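Local atomic coordinates of peroxiredoxin (PDB entry 6TSB), a protein that probably reduces peroxides through a peroxiredoxin domain and hydrolyses chitin through the glycoside hydrolase family 18 domain, the part modelled here. Residues Tyr287-Asp290 with Val295-Leu298; Asp310-Phe315 with Gly362-Phe367; Leu342-Ser347 with Lys357-Gly362. All coordinates share one frame; numbering follows the deposited sequence.

Contact 1 of 3, residues Tyr287-Asp290 with Val295-Leu298; sequences YRFD and VPYL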
ATOM      1  N   TYR A 287       3.734   2.697   6.695  1.00 68.75           N
ATOM      2  CA  TYR A 287       3.300   1.337   6.287  1.00 65.64           C
ATOM      3  C   TYR A 287       4.365   0.728   5.362  1.00 81.84           C
ATOM      4  O   TYR A 287       4.732   1.377   4.357  1.00 92.65           O
ATOM      5  CB  TYR A 287       1.932   1.427   5.615  1.00 59.95           C
ATOM      6  CG  TYR A 287       1.377   0.115   5.137  1.00 73.12           C
ATOM      7  CD1 TYR A 287       1.796  -0.438   3.935  1.00 76.22           C
ATOM      8  CD2 TYR A 287       0.426  -0.576   5.876  1.00 77.22           C
ATOM      9  CE1 TYR A 287       1.268  -1.631   3.468  1.00 78.56           C
ATOM     10  CE2 TYR A 287      -0.098  -1.783   5.433  1.00 75.12           C
ATOM     11  CZ  TYR A 287       0.323  -2.314   4.222  1.00 75.06           C
ATOM     12  OH  TYR A 287      -0.182  -3.498   3.759  1.00 62.09           O
ATOM     13  N   ARG A 288       4.861  -0.467   5.713  1.00 84.75           N
ATOM     14  CA  ARG A 288       5.838  -1.271   4.923  1.00 79.65           C
ATOM     15  C   ARG A 288       5.291  -2.694   4.730  1.00 75.45           C
ATOM     16  O   ARG A 288       4.391  -3.117   5.504  1.00 78.09           O
ATOM     17  CB  ARG A 288       7.198  -1.321   5.628  1.00 89.37           C
ATOM     18  CG  ARG A 288       7.878   0.028   5.813  1.00 94.74           C
ATOM     19  CD  ARG A 288       8.557   0.496   4.544  1.00 96.87           C
ATOM     20  NE  ARG A 288       8.882   1.917   4.605  1.00106.72           N
ATOM     21  CZ  ARG A 288      10.052   2.430   4.980  1.00 98.56           C
ATOM     22  NH1 ARG A 288      11.052   1.642   5.347  1.00 91.32           N
ATOM     23  NH2 ARG A 288      10.210   3.743   4.996  1.00 93.78           N
ATOM     24  N   PHE A 289       5.810  -3.416   3.737  1.00 71.20           N
ATOM     25  CA  PHE A 289       5.390  -4.805   3.392  1.00 76.77           C
ATOM     26  C   PHE A 289       6.619  -5.675   3.055  1.00 72.30           C
ATOM     27  O   PHE A 289       7.494  -5.312   2.207  1.00 68.79           O
ATOM     28  CB  PHE A 289       4.322  -4.822   2.283  1.00 65.25           C
ATOM     29  CG  PHE A 289       3.436  -6.039   2.325  1.00 59.62           C
ATOM     30  CD1 PHE A 289       3.867  -7.240   1.789  1.00 65.10           C
ATOM     31  CD2 PHE A 289       2.207  -5.998   2.959  1.00 65.17           C
ATOM     32  CE1 PHE A 289       3.069  -8.369   1.859  1.00 68.71           C
ATOM     33  CE2 PHE A 289       1.407  -7.128   3.039  1.00 66.51           C
ATOM     34  CZ  PHE A 289       1.840  -8.312   2.490  1.00 74.52           C
ATOM     35  N   ASP A 290       6.684  -6.830   3.721  1.00 66.14           N
ATOM     36  CA  ASP A 290       7.634  -7.927   3.419  1.00 58.33           C
ATOM     37  C   ASP A 290       6.924  -8.859   2.440  1.00 57.97           C
ATOM     38  O   ASP A 290       5.986  -9.545   2.859  1.00 58.61           O
ATOM     39  CB  ASP A 290       8.085  -8.587   4.718  1.00 58.15           C
ATOM     40  CG  ASP A 290       9.356  -9.399   4.607  1.00 58.38           C
ATOM     41  OD1 ASP A 290       9.631  -9.920   3.489  1.00 52.63           O
ATOM     42  OD2 ASP A 290      10.065  -9.500   5.649  1.00 58.06           O
ATOM     43  N   VAL A 295       3.612 -10.495   4.934  1.00 48.09           N
ATOM     44  CA  VAL A 295       2.910  -9.821   6.067  1.00 52.92           C
ATOM     45  C   VAL A 295       3.230  -8.322   6.108  1.00 55.17           C
ATOM     46  O   VAL A 295       4.343  -7.911   5.771  1.00 53.89           O
ATOM     47  CB  VAL A 295       3.284 -10.466   7.412  1.00 49.69           C
ATOM     48  CG1 VAL A 295       2.691 -11.857   7.510  1.00 56.66           C
ATOM     49  CG2 VAL A 295       4.788 -10.471   7.672  1.00 50.61           C
ATOM     50  N   PRO A 296       2.273  -7.465   6.549  1.00 56.34           N
ATOM     51  CA  PRO A 296       2.535  -6.031   6.726  1.00 57.49           C
ATOM     52  C   PRO A 296       3.314  -5.720   8.006  1.00 60.63           C
ATOM     53  O   PRO A 296       3.360  -6.555   8.881  1.00 68.13           O
ATOM     54  CB  PRO A 296       1.143  -5.407   6.838  1.00 52.48           C
ATOM     55  CG  PRO A 296       0.303  -6.534   7.424  1.00 55.45           C
ATOM     56  CD  PRO A 296       0.860  -7.804   6.813  1.00 53.75           C
ATOM     57  N   TYR A 297       3.908  -4.535   8.066  1.00 60.71           N
ATOM     58  CA  TYR A 297       4.588  -4.013   9.272  1.00 60.95           C
ATOM     59  C   TYR A 297       4.645  -2.488   9.185  1.00 63.77           C
ATOM     60  O   TYR A 297       4.298  -1.936   8.130  1.00 59.62           O
ATOM     61  CB  TYR A 297       5.960  -4.678   9.427  1.00 62.80           C
ATOM     62  CG  TYR A 297       7.044  -4.319   8.436  1.00 64.61           C
ATOM     63  CD1 TYR A 297       7.026  -4.770   7.119  1.00 66.46           C
ATOM     64  CD2 TYR A 297       8.152  -3.588   8.849  1.00 67.03           C
ATOM     65  CE1 TYR A 297       8.061  -4.466   6.237  1.00 68.25           C
ATOM     66  CE2 TYR A 297       9.189  -3.274   7.984  1.00 71.55           C
ATOM     67  CZ  TYR A 297       9.152  -3.716   6.671  1.00 75.03           C
ATOM     68  OH  TYR A 297      10.200  -3.390   5.843  1.00 66.09           O
ATOM     69  N   LEU A 298       5.062  -1.844  10.274  1.00 62.83           N
ATOM     70  CA  LEU A 298       5.204  -0.372  10.382  1.00 72.10           C
ATOM     71  C   LEU A 298       6.634  -0.014  10.808  1.00 79.17           C
ATOM     72  O   LEU A 298       7.205  -0.731  11.675  1.00 65.38           O
ATOM     73  CB  LEU A 298       4.200   0.170  11.402  1.00 66.11           C
ATOM     74  CG  LEU A 298       2.742  -0.225  11.186  1.00 61.75           C
ATOM     75  CD1 LEU A 298       1.822   0.650  12.026  1.00 58.92           C
ATOM     76  CD2 LEU A 298       2.350  -0.157   9.722  1.00 64.73           C
TER
HETATM   77  O   HOH W   1      10.393  -5.277   3.520  1.00 61.16           O

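Contact 2 of 3, residues Asp310-Phe315 with Gly362-Phe367; sequences DALSIF and GIYGQF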
ATOM      1  N   ASP A 310      -3.198  -7.441   8.024  1.00 64.32           N
ATOM      2  CA  ASP A 310      -4.207  -6.546   7.387  1.00 67.98           C
ATOM      3  C   ASP A 310      -4.964  -7.393   6.369  1.00 58.14           C
ATOM      4  O   ASP A 310      -4.871  -8.636   6.464  1.00 68.03           O
ATOM      5  CB  ASP A 310      -3.554  -5.296   6.793  1.00 64.23           C
ATOM      6  CG  ASP A 310      -2.662  -5.570   5.593  1.00 71.02           C
ATOM      7  OD1 ASP A 310      -2.450  -6.771   5.258  1.00 62.97           O
ATOM      8  OD2 ASP A 310      -2.178  -4.577   5.000  1.00 79.38           O
ATOM      9  N   ALA A 311      -5.664  -6.759   5.438  1.00 51.55           N
ATOM     10  CA  ALA A 311      -6.614  -7.438   4.529  1.00 52.13           C
ATOM     11  C   ALA A 311      -5.866  -8.340   3.525  1.00 51.93           C
ATOM     12  O   ALA A 311      -6.423  -9.399   3.089  1.00 49.84           O
ATOM     13  CB  ALA A 311      -7.423  -6.390   3.828  1.00 49.77           C
ATOM     14  N   LEU A 312      -4.675  -7.894   3.121  1.00 50.62           N
ATOM     15  CA  LEU A 312      -3.814  -8.573   2.124  1.00 57.08           C
ATOM     16  C   LEU A 312      -3.198  -9.832   2.762  1.00 58.89           C
ATOM     17  O   LEU A 312      -3.393 -10.923   2.194  1.00 59.19           O
ATOM     18  CB  LEU A 312      -2.721  -7.621   1.628  1.00 50.05           C
ATOM     19  CG  LEU A 312      -1.714  -8.265   0.676  1.00 62.27           C
ATOM     20  CD1 LEU A 312      -2.421  -8.739  -0.597  1.00 54.94           C
ATOM     21  CD2 LEU A 312      -0.537  -7.330   0.371  1.00 60.43           C
ATOM     22  N   SER A 313      -2.468  -9.710   3.878  1.00 54.17           N
ATOM     23  CA  SER A 313      -1.875 -10.892   4.564  1.00 56.05           C
ATOM     24  C   SER A 313      -2.983 -11.853   5.051  1.00 52.09           C
ATOM     25  O   SER A 313      -2.705 -13.060   5.061  1.00 64.12           O
ATOM     26  CB  SER A 313      -0.885 -10.504   5.634  1.00 55.81           C
ATOM     27  OG  SER A 313      -1.549 -10.002   6.779  1.00 60.59           O
ATOM     28  N   ILE A 314      -4.228 -11.412   5.284  1.00 45.19           N
ATOM     29  CA  ILE A 314      -5.360 -12.350   5.603  1.00 43.99           C
ATOM     30  C   ILE A 314      -5.864 -13.040   4.337  1.00 47.23           C
ATOM     31  O   ILE A 314      -6.280 -14.239   4.411  1.00 48.26           O
ATOM     32  CB  ILE A 314      -6.534 -11.646   6.308  1.00 44.62           C
ATOM     33  CG1 ILE A 314      -6.130 -11.145   7.696  1.00 45.87           C
ATOM     34  CG2 ILE A 314      -7.768 -12.540   6.362  1.00 39.56           C
ATOM     35  CD1 ILE A 314      -7.116 -10.191   8.301  1.00 49.97           C
ATOM     36  N   PHE A 315      -5.910 -12.318   3.218  1.00 46.79           N
ATOM     37  CA  PHE A 315      -6.260 -12.930   1.909  1.00 44.20           C
ATOM     38  C   PHE A 315      -5.238 -14.036   1.565  1.00 40.13           C
ATOM     39  O   PHE A 315      -5.641 -15.146   1.211  1.00 43.13           O
ATOM     40  CB  PHE A 315      -6.315 -11.854   0.830  1.00 44.90           C
ATOM     41  CG  PHE A 315      -6.343 -12.416  -0.564  1.00 44.28           C
ATOM     42  CD1 PHE A 315      -7.521 -12.910  -1.100  1.00 47.28           C
ATOM     43  CD2 PHE A 315      -5.180 -12.456  -1.326  1.00 45.57           C
ATOM     44  CE1 PHE A 315      -7.543 -13.433  -2.383  1.00 54.21           C
ATOM     45  CE2 PHE A 315      -5.199 -12.976  -2.608  1.00 47.41           C
ATOM     46  CZ  PHE A 315      -6.379 -13.464  -3.134  1.00 54.29           C
ATOM     47  N   GLY A 362      -8.328  -2.847  -5.851  1.00 65.54           N
ATOM     48  CA  GLY A 362      -8.634  -1.413  -5.712  1.00 63.58           C
ATOM     49  C   GLY A 362      -8.042  -0.796  -4.457  1.00 63.81           C
ATOM     50  O   GLY A 362      -8.635   0.169  -3.961  1.00 83.12           O
ATOM     51  N   ILE A 363      -6.923  -1.316  -3.951  1.00 70.05           N
ATOM     52  CA  ILE A 363      -6.268  -0.839  -2.687  1.00 73.10           C
ATOM     53  C   ILE A 363      -4.737  -0.983  -2.786  1.00 76.12           C
ATOM     54  O   ILE A 363      -4.006  -0.041  -2.385  1.00 72.11           O
ATOM     55  CB  ILE A 363      -6.804  -1.602  -1.454  1.00 73.25           C
ATOM     56  CG1 ILE A 363      -8.317  -1.430  -1.258  1.00 78.41           C
ATOM     57  CG2 ILE A 363      -6.019  -1.189  -0.214  1.00 71.46           C
ATOM     58  CD1 ILE A 363      -8.922  -2.319  -0.193  1.00 75.69           C
ATOM     59  N   TYR A 364      -4.255  -2.145  -3.226  1.00 70.63           N
ATOM     60  CA  TYR A 364      -2.817  -2.499  -3.199  1.00 68.13           C
ATOM     61  C   TYR A 364      -2.194  -2.255  -4.570  1.00 71.04           C
ATOM     62  O   TYR A 364      -2.603  -2.896  -5.577  1.00 59.82           O
ATOM     63  CB  TYR A 364      -2.647  -3.929  -2.699  1.00 63.07           C
ATOM     64  CG  TYR A 364      -2.996  -4.027  -1.242  1.00 65.64           C
ATOM     65  CD1 TYR A 364      -4.296  -4.294  -0.824  1.00 64.20           C
ATOM     66  CD2 TYR A 364      -2.037  -3.765  -0.270  1.00 72.35           C
ATOM     67  CE1 TYR A 364      -4.613  -4.364   0.529  1.00 65.73           C
ATOM     68  CE2 TYR A 364      -2.341  -3.824   1.085  1.00 71.46           C
ATOM     69  CZ  TYR A 364      -3.634  -4.129   1.488  1.00 68.12           C
ATOM     70  OH  TYR A 364      -3.929  -4.191   2.824  1.00 70.31           O
ATOM     71  N   GLY A 365      -1.216  -1.346  -4.569  1.00 72.78           N
ATOM     72  CA  GLY A 365      -0.329  -1.034  -5.699  1.00 69.81           C
ATOM     73  C   GLY A 365       0.487  -2.246  -6.111  1.00 71.55           C
ATOM     74  O   GLY A 365       1.314  -2.730  -5.280  1.00 68.84           O
ATOM     75  N   GLN A 366       0.231  -2.714  -7.342  1.00 60.69           N
ATOM     76  CA  GLN A 366       0.995  -3.755  -8.069  1.00 68.18           C
ATOM     77  C   GLN A 366       2.006  -3.068  -9.010  1.00 67.60           C
ATOM     78  O   GLN A 366       1.697  -1.978  -9.532  1.00 65.50           O
ATOM     79  CB  GLN A 366       0.009  -4.702  -8.779  1.00 66.38           C
ATOM     80  CG  GLN A 366      -1.045  -5.329  -7.852  1.00 65.41           C
ATOM     81  CD  GLN A 366      -0.457  -6.053  -6.660  1.00 56.21           C
ATOM     82  OE1 GLN A 366      -0.543  -5.604  -5.517  1.00 52.82           O
ATOM     83  NE2 GLN A 366       0.187  -7.177  -6.929  1.00 52.31           N
ATOM     84  N   PHE A 367       3.184  -3.669  -9.203  1.00 71.46           N
ATOM     85  CA  PHE A 367       4.140  -3.321 -10.291  1.00 79.28           C
ATOM     86  C   PHE A 367       3.544  -3.779 -11.637  1.00 84.09           C
ATOM     87  O   PHE A 367       2.858  -4.816 -11.744  1.00 82.89           O
ATOM     88  CB  PHE A 367       5.529  -3.903  -9.998  1.00 79.88           C
ATOM     89  CG  PHE A 367       6.107  -3.469  -8.671  1.00 85.84           C
ATOM     90  CD1 PHE A 367       6.575  -2.176  -8.489  1.00 83.82           C
ATOM     91  CD2 PHE A 367       6.161  -4.344  -7.592  1.00 84.96           C
ATOM     92  CE1 PHE A 367       7.080  -1.774  -7.262  1.00 82.85           C
ATOM     93  CE2 PHE A 367       6.670  -3.939  -6.369  1.00 81.79           C
ATOM     94  CZ  PHE A 367       7.120  -2.653  -6.205  1.00 82.49           C
ATOM     95  OXT PHE A 367       3.707  -3.115 -12.676  1.00 84.51           O
TER

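Contact 3 of 3, residues Leu342-Ser347 with Lys357-Gly362; sequences LARTMS and KEELEG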
ATOM      1  N   LEU A 342     -11.399  -7.069  10.211  1.00 54.63           N
ATOM      2  CA  LEU A 342     -10.545  -8.262   9.978  1.00 52.75           C
ATOM      3  C   LEU A 342     -11.424  -9.509   9.844  1.00 50.21           C
ATOM      4  O   LEU A 342     -11.201 -10.259   8.915  1.00 60.38           O
ATOM      5  CB  LEU A 342      -9.506  -8.384  11.090  1.00 45.18           C
ATOM      6  CG  LEU A 342      -8.557  -7.200  11.189  1.00 45.13           C
ATOM      7  CD1 LEU A 342      -7.320  -7.538  12.004  1.00 46.44           C
ATOM      8  CD2 LEU A 342      -8.183  -6.676   9.806  1.00 47.86           C
ATOM      9  N   ALA A 343     -12.428  -9.667  10.697  1.00 52.29           N
ATOM     10  CA  ALA A 343     -13.334 -10.828  10.704  1.00 52.52           C
ATOM     11  C   ALA A 343     -13.933 -11.012   9.305  1.00 54.42           C
ATOM     12  O   ALA A 343     -13.973 -12.160   8.816  1.00 53.44           O
ATOM     13  CB  ALA A 343     -14.396 -10.641  11.759  1.00 49.38           C
ATOM     14  N   ARG A 344     -14.417  -9.926   8.703  1.00 57.26           N
ATOM     15  CA  ARG A 344     -15.086  -9.955   7.373  1.00 56.90           C
ATOM     16  C   ARG A 344     -14.091 -10.495   6.334  1.00 45.94           C
ATOM     17  O   ARG A 344     -14.451 -11.419   5.574  1.00 44.92           O
ATOM     18  CB  ARG A 344     -15.567  -8.549   6.996  1.00 61.62           C
ATOM     19  CG  ARG A 344     -16.675  -8.533   5.954  1.00 71.59           C
ATOM     20  CD  ARG A 344     -17.071  -7.130   5.520  1.00 74.62           C
ATOM     21  NE  ARG A 344     -17.481  -7.126   4.124  1.00 74.28           N
ATOM     22  CZ  ARG A 344     -16.669  -6.902   3.086  1.00 81.51           C
ATOM     23  NH1 ARG A 344     -15.383  -6.637   3.254  1.00 69.45           N
ATOM     24  NH2 ARG A 344     -17.159  -6.938   1.861  1.00 87.43           N
ATOM     25  N   THR A 345     -12.893  -9.914   6.321  1.00 43.31           N
ATOM     26  CA  THR A 345     -11.779 -10.235   5.400  1.00 50.32           C
ATOM     27  C   THR A 345     -11.510 -11.732   5.542  1.00 52.54           C
ATOM     28  O   THR A 345     -11.503 -12.414   4.504  1.00 49.28           O
ATOM     29  CB  THR A 345     -10.514  -9.416   5.705  1.00 59.29           C
ATOM     30  OG1 THR A 345     -10.772  -8.022   5.557  1.00 57.87           O
ATOM     31  CG2 THR A 345      -9.344  -9.748   4.800  1.00 69.01           C
ATOM     32  N   MET A 346     -11.332 -12.203   6.785  1.00 46.76           N
ATOM     33  CA  MET A 346     -11.069 -13.625   7.110  1.00 48.14           C
ATOM     34  C   MET A 346     -12.258 -14.491   6.645  1.00 47.30           C
ATOM     35  O   MET A 346     -12.028 -15.543   6.014  1.00 49.31           O
ATOM     36  CB  MET A 346     -10.806 -13.775   8.612  1.00 47.91           C
ATOM     37  CG  MET A 346     -10.483 -15.177   9.015  1.00 48.53           C
ATOM     38  SD  MET A 346     -10.013 -15.287  10.747  1.00 48.52           S
ATOM     39  CE  MET A 346     -11.664 -15.294  11.447  1.00 49.29           C
ATOM     40  N   SER A 347     -13.501 -14.067   6.846  1.00 46.19           N
ATOM     41  CA  SER A 347     -14.669 -14.899   6.441  1.00 46.27           C
ATOM     42  C   SER A 347     -14.789 -14.960   4.909  1.00 52.50           C
ATOM     43  O   SER A 347     -15.138 -16.034   4.350  1.00 49.28           O
ATOM     44  CB  SER A 347     -15.942 -14.399   7.046  1.00 43.79           C
ATOM     45  OG  SER A 347     -16.993 -15.308   6.723  1.00 42.85           O
ATOM     46  N   LYS A 357     -10.435 -10.554  -3.414  1.00 66.23           N
ATOM     47  CA  LYS A 357      -9.427 -10.205  -4.456  1.00 69.89           C
ATOM     48  C   LYS A 357      -9.851  -8.927  -5.200  1.00 66.26           C
ATOM     49  O   LYS A 357      -9.018  -8.024  -5.263  1.00 63.39           O
ATOM     50  CB  LYS A 357      -9.208 -11.340  -5.465  1.00 73.39           C
ATOM     51  CG  LYS A 357      -8.105 -11.091  -6.499  1.00 74.36           C
ATOM     52  CD  LYS A 357      -6.684 -11.064  -5.927  1.00 70.47           C
ATOM     53  CE  LYS A 357      -5.622 -10.654  -6.931  1.00 74.00           C
ATOM     54  NZ  LYS A 357      -5.016 -11.810  -7.638  1.00 77.64           N
ATOM     55  N   GLU A 358     -11.073  -8.861  -5.756  1.00 69.96           N
ATOM     56  CA  GLU A 358     -11.631  -7.635  -6.410  1.00 79.17           C
ATOM     57  C   GLU A 358     -11.466  -6.412  -5.495  1.00 70.75           C
ATOM     58  O   GLU A 358     -10.964  -5.384  -5.978  1.00 65.39           O
ATOM     59  CB  GLU A 358     -13.106  -7.807  -6.772  1.00 91.26           C
ATOM     60  CG  GLU A 358     -13.337  -7.945  -8.265  1.00102.95           C
ATOM     61  CD  GLU A 358     -14.686  -8.525  -8.656  1.00117.85           C
ATOM     62  OE1 GLU A 358     -15.577  -8.633  -7.776  1.00119.77           O
ATOM     63  OE2 GLU A 358     -14.842  -8.878  -9.843  1.00125.03           O
ATOM     64  N   GLU A 359     -11.857  -6.528  -4.223  1.00 66.75           N
ATOM     65  CA  GLU A 359     -11.687  -5.474  -3.178  1.00 64.22           C
ATOM     66  C   GLU A 359     -10.232  -4.977  -3.125  1.00 69.96           C
ATOM     67  O   GLU A 359     -10.017  -3.749  -3.118  1.00 78.56           O
ATOM     68  CB  GLU A 359     -12.092  -6.036  -1.821  1.00 69.32           C
ATOM     69  CG  GLU A 359     -12.883  -5.066  -0.969  1.00 82.30           C
ATOM     70  CD  GLU A 359     -13.843  -5.776  -0.029  1.00 82.07           C
ATOM     71  OE1 GLU A 359     -14.765  -6.459  -0.523  1.00 75.82           O
ATOM     72  OE2 GLU A 359     -13.641  -5.669   1.186  1.00 85.26           O
ATOM     73  N   LEU A 360      -9.260  -5.892  -3.082  1.00 64.09           N
ATOM     74  CA  LEU A 360      -7.833  -5.568  -2.809  1.00 63.00           C
ATOM     75  C   LEU A 360      -7.123  -5.106  -4.097  1.00 64.46           C
ATOM     76  O   LEU A 360      -6.021  -4.499  -3.971  1.00 55.06           O
ATOM     77  CB  LEU A 360      -7.122  -6.792  -2.207  1.00 60.95           C
ATOM     78  CG  LEU A 360      -7.673  -7.385  -0.898  1.00 63.60           C
ATOM     79  CD1 LEU A 360      -6.874  -8.613  -0.495  1.00 67.75           C
ATOM     80  CD2 LEU A 360      -7.673  -6.396   0.254  1.00 64.02           C
ATOM     81  N   GLU A 361      -7.688  -5.406  -5.279  1.00 70.18           N
ATOM     82  CA  GLU A 361      -7.206  -4.895  -6.602  1.00 74.35           C
ATOM     83  C   GLU A 361      -7.352  -3.368  -6.609  1.00 63.86           C
ATOM     84  O   GLU A 361      -6.548  -2.711  -7.291  1.00 63.84           O
ATOM     85  CB  GLU A 361      -7.959  -5.501  -7.800  1.00 86.42           C
ATOM     86  CG  GLU A 361      -7.440  -6.853  -8.315  1.00 91.53           C
ATOM     87  CD  GLU A 361      -6.025  -6.915  -8.890  1.00 94.63           C
ATOM     88  OE1 GLU A 361      -5.398  -5.847  -9.085  1.00 91.46           O
ATOM     89  OE2 GLU A 361      -5.551  -8.041  -9.155  1.00 94.47           O
ATOM     90  N   GLY A 362      -8.328  -2.847  -5.851  1.00 65.54           N
ATOM     91  CA  GLY A 362      -8.634  -1.413  -5.712  1.00 63.58           C
ATOM     92  C   GLY A 362      -8.042  -0.796  -4.457  1.00 63.81           C
ATOM     93  O   GLY A 362      -8.635   0.169  -3.961  1.00 83.12           O
TER

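Contact 1 of 3, residues Tyr287-Asp290 with Val295-Leu298
The ring of Tyr297 carries Arg288 CB on one face, a CH-pi contact with CB 3.4 Å from the ring centroid of Tyr297, while Phe289 C and Asp290 N lie in plane at its edge. Its CG sits between the backbone N and the carbonyl carbon (chi1 70°), which leans the ring across the neighbouring strand. Beyond CB, the arginine chain leads away, its guanidinium almost perpendicular to the ring. The Phe289 ring takes Val295 O over the centre of one face, 3.8 Å above the ring plane, and its CE2 lies 3.9 Å from Pro296 CD. Tyr287 meets Pro296 and Leu298 obliquely.

Arg288 and Tyr297 lie on one face of the sheet and Tyr287, Phe289, Pro296 and Leu298 on the opposite one, with antiparallel backbone bonds between them. Arg288 and Tyr297 form a hydrogen-bonded pair, with Arg288 N to Tyr297 O at 2.9 Å and Tyr297 N to Arg288 O at 3.0 Å; Phe289 faces Pro296 in a non-hydrogen-bonded pair, a position that suits a proline, which has no N-H. One water bridges Phe289 O and Tyr297 OH.

Strand 295-300, the middle of three, pairs on its other side with strand 303-307, whose Phe304 ring meets Tyr297 nearly parallel. Helix 311-323 packs on Phe289 and Pro296 through Leu312 and Ser313, and its Lys317 touches Val295. Asp290 OD2 is hydrogen-bonded to Ser228 and His221 of the second subunit.

Contact 2 of 3, residues Asp310-Phe315 with Gly362-Phe367
Tyr364 lays one face of its ring against the beta carbon of Leu312, whose CB stands 3.9 Å from the ring centroid of Tyr364, a CH-pi contact displaced toward the phenol end. The nearest ring atom is CZ, 3.6 Å from Leu312 CB. With CG anti to the backbone N (chi1 175°), Leu312 runs on past this point, and its CD2 lies over the same face, near the CD2-CE2 side, 3.9 Å from Tyr364 CD2. CB and CD2 of the leucine thus both lie against one face of the ring.

The hydroxyl reaches past the leucine to Asp310, which approaches from the opposite direction with its carboxylate turned steeply to the ring. Tyr364 OH donates to Asp310 OD2 at 2.8 Å, but the bond is weak; the same oxygen has its stronger partner in the hydroxyl of Tyr287, so two phenols converge on one carboxylate oxygen. The other oxygen serves the helix. Asp310 is its N-cap, with OD1 accepting from Ser313 N at 3.2 Å in a nearly straight bond (167°) and more weakly from Leu312 N. In return Asp310 N donates to Ser313 OG at 3.3 Å, completing a capping box. A single buried side chain therefore both caps the helix and receives the tyrosine, and the cap bonds fix how its carboxylate is turned.

Tyr364 belongs to the C-terminal tail that follows helix 353-361. From the tail, its side chain reaches to the start of helix 311-323 and touches Tyr287 of strand 286-290, while Phe367 of the second subunit packs on Leu312.

Contact 3 of 3, residues Leu342-Ser347 with Lys357-Gly362
Arg344 and Glu359 join two consecutive helices through a salt bridge, the one side-chain contact between the two segments and a compact example of how surface helices can be tied without interlocking side chains. The salt bridge is two-pronged and unequal. Arg344 NH1 donates to Glu359 OE2 at 2.9 Å with an N-H...O angle of 163°, and Arg344 NH2 reaches Glu359 OE1 at 3.4 Å in a weak bond that is nonetheless straight. Guanidinium and carboxylate lie nearly coplanar, 24° apart, so the glutamate meets the edge of the arginine rather than a face. OE2 uses its syn lone pair, the one on the side of OE1, and this lets both oxygens address the two terminal nitrogens together.

Reach is what makes the pairing possible, for Arg344 CA and Glu359 CA are 12.0 Å apart. The arginine leaves its helix with CG anti to the backbone N (chi1 -159°) and bends only near its end, at chi3, whereas the glutamate is extended beyond CG. Being at the surface, the pair is probably screened by solvent, which would moderate its strength.

Backbone bonds define the helical turns that carry the two partners. Those from Met346 N to Leu342 O, at 2.9 Å, and from Glu361 N to Lys357 O, also at 2.9 Å, join the N-H of residue i+4 to the carbonyl of residue i.

Apolar contact is indirect: Thr345 and Leu360 both lean on helix 311-323, the former on Ile314 and the latter on Ala311 and Phe315. Helices 341-351 and 353-361 thus share that helix as a floor, with the salt bridge spanning them at the surface. Met346 packs on strand 328-332, and on the second subunit Ala39 meets Met346 while Phe367 makes a cation-pi contact with Lys357.

Contacts 1, 2 and 3 show how one helix can organise its surroundings. Contact 1, the hairpin, closes before contact 2 opens, and contact 3 falls within the chain between the two halves of contact 2, sharing Gly362 with it. Contacts 1 and 2 have centres about 11 Å apart and touch, whereas contacts 2 and 3, about 8 Å between centres, pack through helix 311-323. Contacts 1 and 3, about 17 Å between centres, do not touch. All three reach the second subunit, where Leu342 and Met346 pack on Phe260 and Ala39 of its barrel strands, consistent with the C-terminal part of this chain completing the other subunit's barrel by exchange.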